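Local coordinates for protein ATP-citrate lyase beta-subunit (PDB 6HXJ) that probably takes part in the ATP-driven cleavage of citrate with coenzyme A, which yields oxaloacetate and acetyl-CoA, at residues Val251-Val256 with Ile285-Glu290; Ala262-Gly267 with Ala302-Ile307. All blocks are in the same frame, centred on the assembly; numbering follows the deposited sequence.

Contact 1: residues Val251-Val256 with Ile285-Glu290; sequences VKFVEV and IANYAE
K252 and E290 are hydrogen-bonded twice through their backbones. K252 N to E290 O is 2.8 Å and nearly straight (167° at the hydrogen), and E290 N reaches K252 O at 3.0 Å. V254 and Y288 form the next hydrogen-bonded pair. Both of its bonds, V254 N to Y288 O and Y288 N to V254 O, are 2.8 Å. The ladder ends with a longer bond, V256 N to A286 O at 3.2 Å. E290 OE1 is held by the hydroxyls of S250 and S292. This antiparallel pair makes strand 250-255 the outermost strand, within this chain, of the mixed sheet in the citrate-binding region, next to strand 287-292. The E290 side chain lies about 6 Å from a bound citrate.

The side chains of K252 and E290 run side by side, with K252 CD 3.4 Å from E290 OE2. K252 NZ stays too far away for a salt bridge. On the other face, N287 CG sits between its backbone N and carbonyl carbon (chi1 67°), which lays the amide beside the F253 ring. F253 CE1 meets N287 CB at 3.7 Å, and ring and amide planes differ by 32°. N287 ND2 is hydrogen-bonded to L263 O in the next strand. A289 CB comes near the F253 ring edge. Beyond the strands, V256 CG2 packs on I285 CD1 at 3.7 Å. V256 also touches an apolar side chain of another protein's chain.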
ATOM      1  N   VAL A 251     -15.959 -48.277  -8.248  1.00 85.46           N
ATOM      2  CA  VAL A 251     -15.658 -49.440  -7.402  1.00 84.95           C
ATOM      3  C   VAL A 251     -16.921 -50.305  -7.269  1.00 90.86           C
ATOM      4  O   VAL A 251     -17.979 -49.814  -6.878  1.00 91.22           O
ATOM      5  CB  VAL A 251     -14.957 -49.174  -6.049  1.00 89.28           C
ATOM      6  CG1 VAL A 251     -13.497 -48.781  -6.231  1.00 86.95           C
ATOM      7  CG2 VAL A 251     -15.718 -48.167  -5.195  1.00 92.12           C
ATOM      8  N   LYS A 252     -16.824 -51.579  -7.686  1.00 88.34           N
ATOM      9  CA  LYS A 252     -17.938 -52.523  -7.687  1.00 90.05           C
ATOM     10  C   LYS A 252     -17.522 -53.794  -6.954  1.00 95.41           C
ATOM     11  O   LYS A 252     -16.401 -54.282  -7.125  1.00 93.93           O
ATOM     12  CB  LYS A 252     -18.382 -52.840  -9.140  1.00 91.95           C
ATOM     13  CG  LYS A 252     -18.729 -51.612  -9.986  1.00110.21           C
ATOM     14  CD  LYS A 252     -19.754 -51.933 -11.049  1.00123.90           C
ATOM     15  CE  LYS A 252     -20.411 -50.685 -11.590  1.00138.03           C
ATOM     16  NZ  LYS A 252     -21.691 -50.996 -12.288  1.00146.19           N
ATOM     17  N   PHE A 253     -18.399 -54.312  -6.104  1.00 94.51           N
ATOM     18  CA  PHE A 253     -18.107 -55.553  -5.394  1.00 95.03           C
ATOM     19  C   PHE A 253     -19.363 -56.409  -5.296  1.00102.61           C
ATOM     20  O   PHE A 253     -20.423 -55.910  -4.914  1.00104.84           O
ATOM     21  CB  PHE A 253     -17.470 -55.303  -4.008  1.00 97.12           C
ATOM     22  CG  PHE A 253     -17.288 -56.541  -3.158  1.00 99.29           C
ATOM     23  CD1 PHE A 253     -16.187 -57.377  -3.339  1.00100.30           C
ATOM     24  CD2 PHE A 253     -18.211 -56.867  -2.171  1.00103.37           C
ATOM     25  CE1 PHE A 253     -16.018 -58.520  -2.549  1.00101.89           C
ATOM     26  CE2 PHE A 253     -18.047 -58.011  -1.391  1.00107.02           C
ATOM     27  CZ  PHE A 253     -16.950 -58.828  -1.583  1.00103.31           C
ATOM     28  N   VAL A 254     -19.238 -57.686  -5.680  1.00 99.00           N
ATOM     29  CA  VAL A 254     -20.307 -58.682  -5.616  1.00101.14           C
ATOM     30  C   VAL A 254     -19.738 -59.942  -4.953  1.00105.03           C
ATOM     31  O   VAL A 254     -18.703 -60.455  -5.383  1.00100.86           O
ATOM     32  CB  VAL A 254     -20.958 -59.001  -6.990  1.00103.92           C
ATOM     33  CG1 VAL A 254     -22.163 -59.918  -6.813  1.00106.52           C
ATOM     34  CG2 VAL A 254     -21.364 -57.736  -7.739  1.00102.78           C
ATOM     35  N   GLU A 255     -20.415 -60.434  -3.922  1.00106.97           N
ATOM     36  CA  GLU A 255     -19.981 -61.630  -3.214  1.00109.73           C
ATOM     37  C   GLU A 255     -20.595 -62.880  -3.839  1.00114.69           C
ATOM     38  O   GLU A 255     -21.815 -62.947  -4.034  1.00115.86           O
ATOM     39  CB  GLU A 255     -20.327 -61.528  -1.715  1.00114.40           C
ATOM     40  CG  GLU A 255     -19.437 -62.379  -0.813  1.00131.12           C
ATOM     41  CD  GLU A 255     -19.603 -62.212   0.691  1.00163.50           C
ATOM     42  OE1 GLU A 255     -19.842 -61.069   1.150  1.00171.90           O
ATOM     43  OE2 GLU A 255     -19.438 -63.221   1.416  1.00153.47           O
ATOM     44  N   VAL A 256     -19.737 -63.834  -4.201  1.00110.57           N
ATOM     45  CA  VAL A 256     -20.167 -65.112  -4.766  1.00112.04           C
ATOM     46  C   VAL A 256     -20.121 -66.135  -3.616  1.00118.07           C
ATOM     47  O   VAL A 256     -19.070 -66.252  -2.973  1.00115.59           O
ATOM     48  CB  VAL A 256     -19.328 -65.537  -5.999  1.00113.62           C
ATOM     49  CG1 VAL A 256     -19.785 -66.883  -6.552  1.00115.19           C
ATOM     50  CG2 VAL A 256     -19.411 -64.470  -7.087  1.00111.27           C
ATOM     51  N   ILE A 285     -15.062 -68.747  -8.312  1.00102.39           N
ATOM     52  CA  ILE A 285     -14.801 -67.337  -7.965  1.00100.03           C
ATOM     53  C   ILE A 285     -15.362 -67.021  -6.577  1.00107.10           C
ATOM     54  O   ILE A 285     -16.485 -67.413  -6.244  1.00108.65           O
ATOM     55  CB  ILE A 285     -15.197 -66.275  -9.047  1.00100.01           C
ATOM     56  CG1 ILE A 285     -16.712 -66.254  -9.368  1.00101.10           C
ATOM     57  CG2 ILE A 285     -14.367 -66.441 -10.312  1.00 98.62           C
ATOM     58  CD1 ILE A 285     -17.209 -64.985 -10.052  1.00103.78           C
ATOM     59  N   ALA A 286     -14.533 -66.376  -5.747  1.00104.16           N
ATOM     60  CA  ALA A 286     -14.891 -65.994  -4.393  1.00105.13           C
ATOM     61  C   ALA A 286     -15.741 -64.742  -4.482  1.00107.02           C
ATOM     62  O   ALA A 286     -16.698 -64.596  -3.722  1.00107.79           O
ATOM     63  CB  ALA A 286     -13.637 -65.732  -3.578  1.00105.70           C
ATOM     64  N   ASN A 287     -15.414 -63.855  -5.452  1.00100.96           N
ATOM     65  CA  ASN A 287     -16.164 -62.620  -5.659  1.00 99.98           C
ATOM     66  C   ASN A 287     -16.010 -62.085  -7.063  1.00102.58           C
ATOM     67  O   ASN A 287     -15.191 -62.585  -7.839  1.00101.06           O
ATOM     68  CB  ASN A 287     -15.671 -61.538  -4.670  1.00 99.49           C
ATOM     69  CG  ASN A 287     -14.250 -61.088  -4.932  1.00113.28           C
ATOM     70  OD1 ASN A 287     -13.286 -61.766  -4.559  1.00108.28           O
ATOM     71  ND2 ASN A 287     -14.086 -59.960  -5.627  1.00 94.57           N
ATOM     72  N   TYR A 288     -16.774 -61.019  -7.362  1.00100.49           N
ATOM     73  CA  TYR A 288     -16.612 -60.194  -8.555  1.00 99.83           C
ATOM     74  C   TYR A 288     -16.250 -58.777  -8.037  1.00104.11           C
ATOM     75  O   TYR A 288     -17.000 -58.208  -7.240  1.00104.85           O
ATOM     76  CB  TYR A 288     -17.852 -60.139  -9.474  1.00101.80           C
ATOM     77  CG  TYR A 288     -17.608 -59.217 -10.661  1.00102.27           C
ATOM     78  CD1 TYR A 288     -16.905 -59.662 -11.791  1.00102.70           C
ATOM     79  CD2 TYR A 288     -18.007 -57.878 -10.627  1.00102.80           C
ATOM     80  CE1 TYR A 288     -16.628 -58.803 -12.862  1.00100.39           C
ATOM     81  CE2 TYR A 288     -17.706 -57.006 -11.681  1.00101.82           C
ATOM     82  CZ  TYR A 288     -17.025 -57.478 -12.799  1.00106.46           C
ATOM     83  OH  TYR A 288     -16.769 -56.643 -13.861  1.00107.43           O
ATOM     84  N   ALA A 289     -15.087 -58.250  -8.444  1.00 98.88           N
ATOM     85  CA  ALA A 289     -14.649 -56.927  -8.025  1.00 97.76           C
ATOM     86  C   ALA A 289     -14.060 -56.202  -9.200  1.00 99.66           C
ATOM     87  O   ALA A 289     -13.168 -56.712  -9.883  1.00 99.51           O
ATOM     88  CB  ALA A 289     -13.632 -57.019  -6.890  1.00 98.73           C
ATOM     89  N   GLU A 290     -14.561 -55.004  -9.439  1.00 94.20           N
ATOM     90  CA  GLU A 290     -14.099 -54.130 -10.501  1.00 90.50           C
ATOM     91  C   GLU A 290     -13.747 -52.775  -9.877  1.00 91.12           C
ATOM     92  O   GLU A 290     -14.426 -52.316  -8.966  1.00 90.03           O
ATOM     93  CB  GLU A 290     -15.239 -53.978 -11.523  1.00 92.12           C
ATOM     94  CG  GLU A 290     -15.039 -52.927 -12.598  1.00105.76           C
ATOM     95  CD  GLU A 290     -16.291 -52.146 -12.947  1.00139.97           C
ATOM     96  OE1 GLU A 290     -16.225 -50.895 -12.924  1.00137.79           O
ATOM     97  OE2 GLU A 290     -17.337 -52.775 -13.234  1.00140.38           O
TER

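Contact 2: residues Ala262-Gly267 with Ala302-Ile307; sequences ALLTAG and ALTETI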
ATOM      1  N   ALA A 262     -10.273 -65.271  -5.269  1.00107.47           N
ATOM      2  CA  ALA A 262     -10.737 -63.890  -5.118  1.00105.11           C
ATOM      3  C   ALA A 262     -10.164 -62.907  -6.150  1.00101.53           C
ATOM      4  O   ALA A 262      -8.951 -62.779  -6.299  1.00 99.62           O
ATOM      5  CB  ALA A 262     -10.476 -63.400  -3.695  1.00107.04           C
ATOM      6  N   LEU A 263     -11.047 -62.221  -6.849  1.00 94.54           N
ATOM      7  CA  LEU A 263     -10.636 -61.264  -7.868  1.00 91.57           C
ATOM      8  C   LEU A 263     -10.594 -59.832  -7.336  1.00 94.06           C
ATOM      9  O   LEU A 263     -11.540 -59.396  -6.682  1.00 92.16           O
ATOM     10  CB  LEU A 263     -11.571 -61.332  -9.107  1.00 90.77           C
ATOM     11  CG  LEU A 263     -11.912 -62.695  -9.702  1.00 95.09           C
ATOM     12  CD1 LEU A 263     -13.055 -62.570 -10.695  1.00 94.60           C
ATOM     13  CD2 LEU A 263     -10.675 -63.350 -10.315  1.00 94.69           C
ATOM     14  N   LEU A 264      -9.506 -59.108  -7.649  1.00 92.04           N
ATOM     15  CA  LEU A 264      -9.277 -57.693  -7.360  1.00 92.59           C
ATOM     16  C   LEU A 264      -8.735 -57.109  -8.678  1.00 95.98           C
ATOM     17  O   LEU A 264      -7.567 -56.734  -8.814  1.00 96.79           O
ATOM     18  CB  LEU A 264      -8.302 -57.506  -6.166  1.00 94.42           C
ATOM     19  CG  LEU A 264      -7.848 -56.063  -5.779  1.00 99.21           C
ATOM     20  CD1 LEU A 264      -9.013 -55.104  -5.590  1.00 99.22           C
ATOM     21  CD2 LEU A 264      -6.955 -56.077  -4.563  1.00103.70           C
ATOM     22  N   THR A 265      -9.598 -57.096  -9.680  1.00 90.73           N
ATOM     23  CA  THR A 265      -9.208 -56.721 -11.031  1.00 88.76           C
ATOM     24  C   THR A 265      -9.685 -55.312 -11.469  1.00 90.44           C
ATOM     25  O   THR A 265     -10.733 -54.802 -11.045  1.00 89.07           O
ATOM     26  CB  THR A 265      -9.645 -57.831 -12.000  1.00 89.79           C
ATOM     27  OG1 THR A 265     -11.045 -58.042 -11.813  1.00 89.90           O
ATOM     28  CG2 THR A 265      -8.908 -59.165 -11.729  1.00 83.93           C
ATOM     29  N   ALA A 266      -8.871 -54.701 -12.333  1.00 85.43           N
ATOM     30  CA  ALA A 266      -9.085 -53.366 -12.873  1.00 83.58           C
ATOM     31  C   ALA A 266      -9.850 -53.377 -14.210  1.00 89.32           C
ATOM     32  O   ALA A 266      -9.444 -54.064 -15.161  1.00 88.63           O
ATOM     33  CB  ALA A 266      -7.748 -52.688 -13.053  1.00 83.11           C
ATOM     34  N   GLY A 267     -10.941 -52.597 -14.259  1.00 87.07           N
ATOM     35  CA  GLY A 267     -11.813 -52.469 -15.422  1.00 86.83           C
ATOM     36  C   GLY A 267     -12.843 -53.577 -15.526  1.00 92.67           C
ATOM     37  O   GLY A 267     -12.536 -54.743 -15.252  1.00 93.64           O
ATOM     38  N   ALA A 302     -10.259 -49.626   0.393  1.00 98.26           N
ATOM     39  CA  ALA A 302     -11.531 -50.076   0.946  1.00 97.67           C
ATOM     40  C   ALA A 302     -11.937 -51.394   0.271  1.00 98.35           C
ATOM     41  O   ALA A 302     -12.309 -52.360   0.958  1.00 96.20           O
ATOM     42  CB  ALA A 302     -12.591 -49.006   0.716  1.00 98.74           C
ATOM     43  N   LEU A 303     -11.780 -51.438  -1.089  1.00 93.61           N
ATOM     44  CA  LEU A 303     -12.100 -52.603  -1.920  1.00 92.22           C
ATOM     45  C   LEU A 303     -11.183 -53.786  -1.622  1.00 93.81           C
ATOM     46  O   LEU A 303     -11.676 -54.902  -1.447  1.00 92.69           O
ATOM     47  CB  LEU A 303     -12.083 -52.245  -3.410  1.00 90.15           C
ATOM     48  CG  LEU A 303     -12.730 -53.262  -4.406  1.00 94.11           C
ATOM     49  CD1 LEU A 303     -14.087 -53.799  -3.914  1.00 96.45           C
ATOM     50  CD2 LEU A 303     -12.924 -52.644  -5.759  1.00 93.91           C
ATOM     51  N   THR A 304      -9.859 -53.523  -1.526  1.00 90.03           N
ATOM     52  CA  THR A 304      -8.822 -54.510  -1.204  1.00 90.51           C
ATOM     53  C   THR A 304      -9.142 -55.153   0.131  1.00 98.26           C
ATOM     54  O   THR A 304      -9.182 -56.374   0.197  1.00 99.26           O
ATOM     55  CB  THR A 304      -7.412 -53.860  -1.198  1.00 99.26           C
ATOM     56  OG1 THR A 304      -7.183 -53.211  -2.443  1.00100.59           O
ATOM     57  CG2 THR A 304      -6.293 -54.851  -0.924  1.00 98.15           C
ATOM     58  N   GLU A 305      -9.408 -54.331   1.167  1.00 96.93           N
ATOM     59  CA  GLU A 305      -9.725 -54.753   2.527  1.00 99.83           C
ATOM     60  C   GLU A 305     -10.911 -55.721   2.569  1.00104.13           C
ATOM     61  O   GLU A 305     -10.782 -56.801   3.151  1.00106.12           O
ATOM     62  CB  GLU A 305      -9.904 -53.540   3.441  1.00103.25           C
ATOM     63  CG  GLU A 305      -8.546 -53.009   3.874  1.00113.82           C
ATOM     64  CD  GLU A 305      -8.523 -51.752   4.724  1.00139.80           C
ATOM     65  OE1 GLU A 305      -9.452 -51.559   5.543  1.00141.80           O
ATOM     66  OE2 GLU A 305      -7.536 -50.987   4.608  1.00127.99           O
ATOM     67  N   THR A 306     -12.004 -55.383   1.858  1.00 98.73           N
ATOM     68  CA  THR A 306     -13.223 -56.190   1.730  1.00 99.15           C
ATOM     69  C   THR A 306     -12.912 -57.594   1.156  1.00103.09           C
ATOM     70  O   THR A 306     -13.409 -58.598   1.681  1.00102.85           O
ATOM     71  CB  THR A 306     -14.235 -55.434   0.823  1.00104.29           C
ATOM     72  OG1 THR A 306     -14.398 -54.089   1.262  1.00105.26           O
ATOM     73  CG2 THR A 306     -15.593 -56.113   0.729  1.00103.01           C
ATOM     74  N   ILE A 307     -12.081 -57.642   0.085  1.00 99.16           N
ATOM     75  CA  ILE A 307     -11.689 -58.869  -0.621  1.00 98.83           C
ATOM     76  C   ILE A 307     -10.878 -59.803   0.293  1.00108.31           C
ATOM     77  O   ILE A 307     -11.080 -61.018   0.275  1.00108.62           O
ATOM     78  CB  ILE A 307     -10.998 -58.525  -1.966  1.00 98.55           C
ATOM     79  CG1 ILE A 307     -12.063 -57.964  -2.926  1.00 97.32           C
ATOM     80  CG2 ILE A 307     -10.320 -59.755  -2.624  1.00 98.26           C
ATOM     81  CD1 ILE A 307     -11.568 -57.036  -3.906  1.00103.05           C
TER
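L264 extends its CG anti to the backbone N (chi1 175°), which brings both methyls against helix 297-309. I307 answers from the helix. Its CG1 lies anti to the carbonyl carbon (chi1 -70°), which carries CD1 to the sheet. CD1 of L264 and CD1 of I307 meet at 3.6 Å. The motif is a beta-alpha-beta crossover in a flavodoxin-like alpha/beta domain, as in succinyl-CoA synthetases. Helix 297-309 links the parallel strands 287-292 and 315-318, and strand 261-266 lies between them in the sheet. The helix therefore packs over this middle strand.

I307 touches the strand through two branches. I307 CD1 reaches L264 and lies 3.6 Å from L263 O, while I307 CG2 meets A262 CB at 3.8 Å. A262 and L264 point toward the helix. L263, between them, points away and packs on I285.

The two methyls of L264 meet different parts of the helix for the most part. L264 CD1 also faces L303 CG, at 4.3 Å. L264 CD2 lies against T304, 3.6 Å from OG1 and 3.9 Å from CG2. The OG1 approach is packing, since the T304 hydroxyl is hydrogen-bonded to V300 O within the helix. I335 of helix 328-344 touches both L264 and T304, so a second helix closes over this part of the contact.

All the residues that touch are buried, and no hydrogen bond crosses between the two segments. Within the helix, T306 OG1 donates to A302 O at 2.7 Å, and T306 N reaches the same oxygen at 3.2 Å from the opposite face of the carbonyl plane.

How the contacts relate
From the N terminus, the chain first lays down 251-256 and then 262-267, on strands that follow each other but are not neighbours in the sheet. Helix 268-280 then leads to 285-290. This segment fits between the two earlier strands and closes the loop of contact 1. The chain next enters helix 297-309, where 302-307 returns to 262-267 and closes contact 2. The segments alternate, so the two loops cross. Their centres are about 7 Å apart. A289 O receives a probable hydrogen bond from T265 OG1, joining the two contacts. Together they tie the antiparallel outer strand, the parallel core and a covering helix.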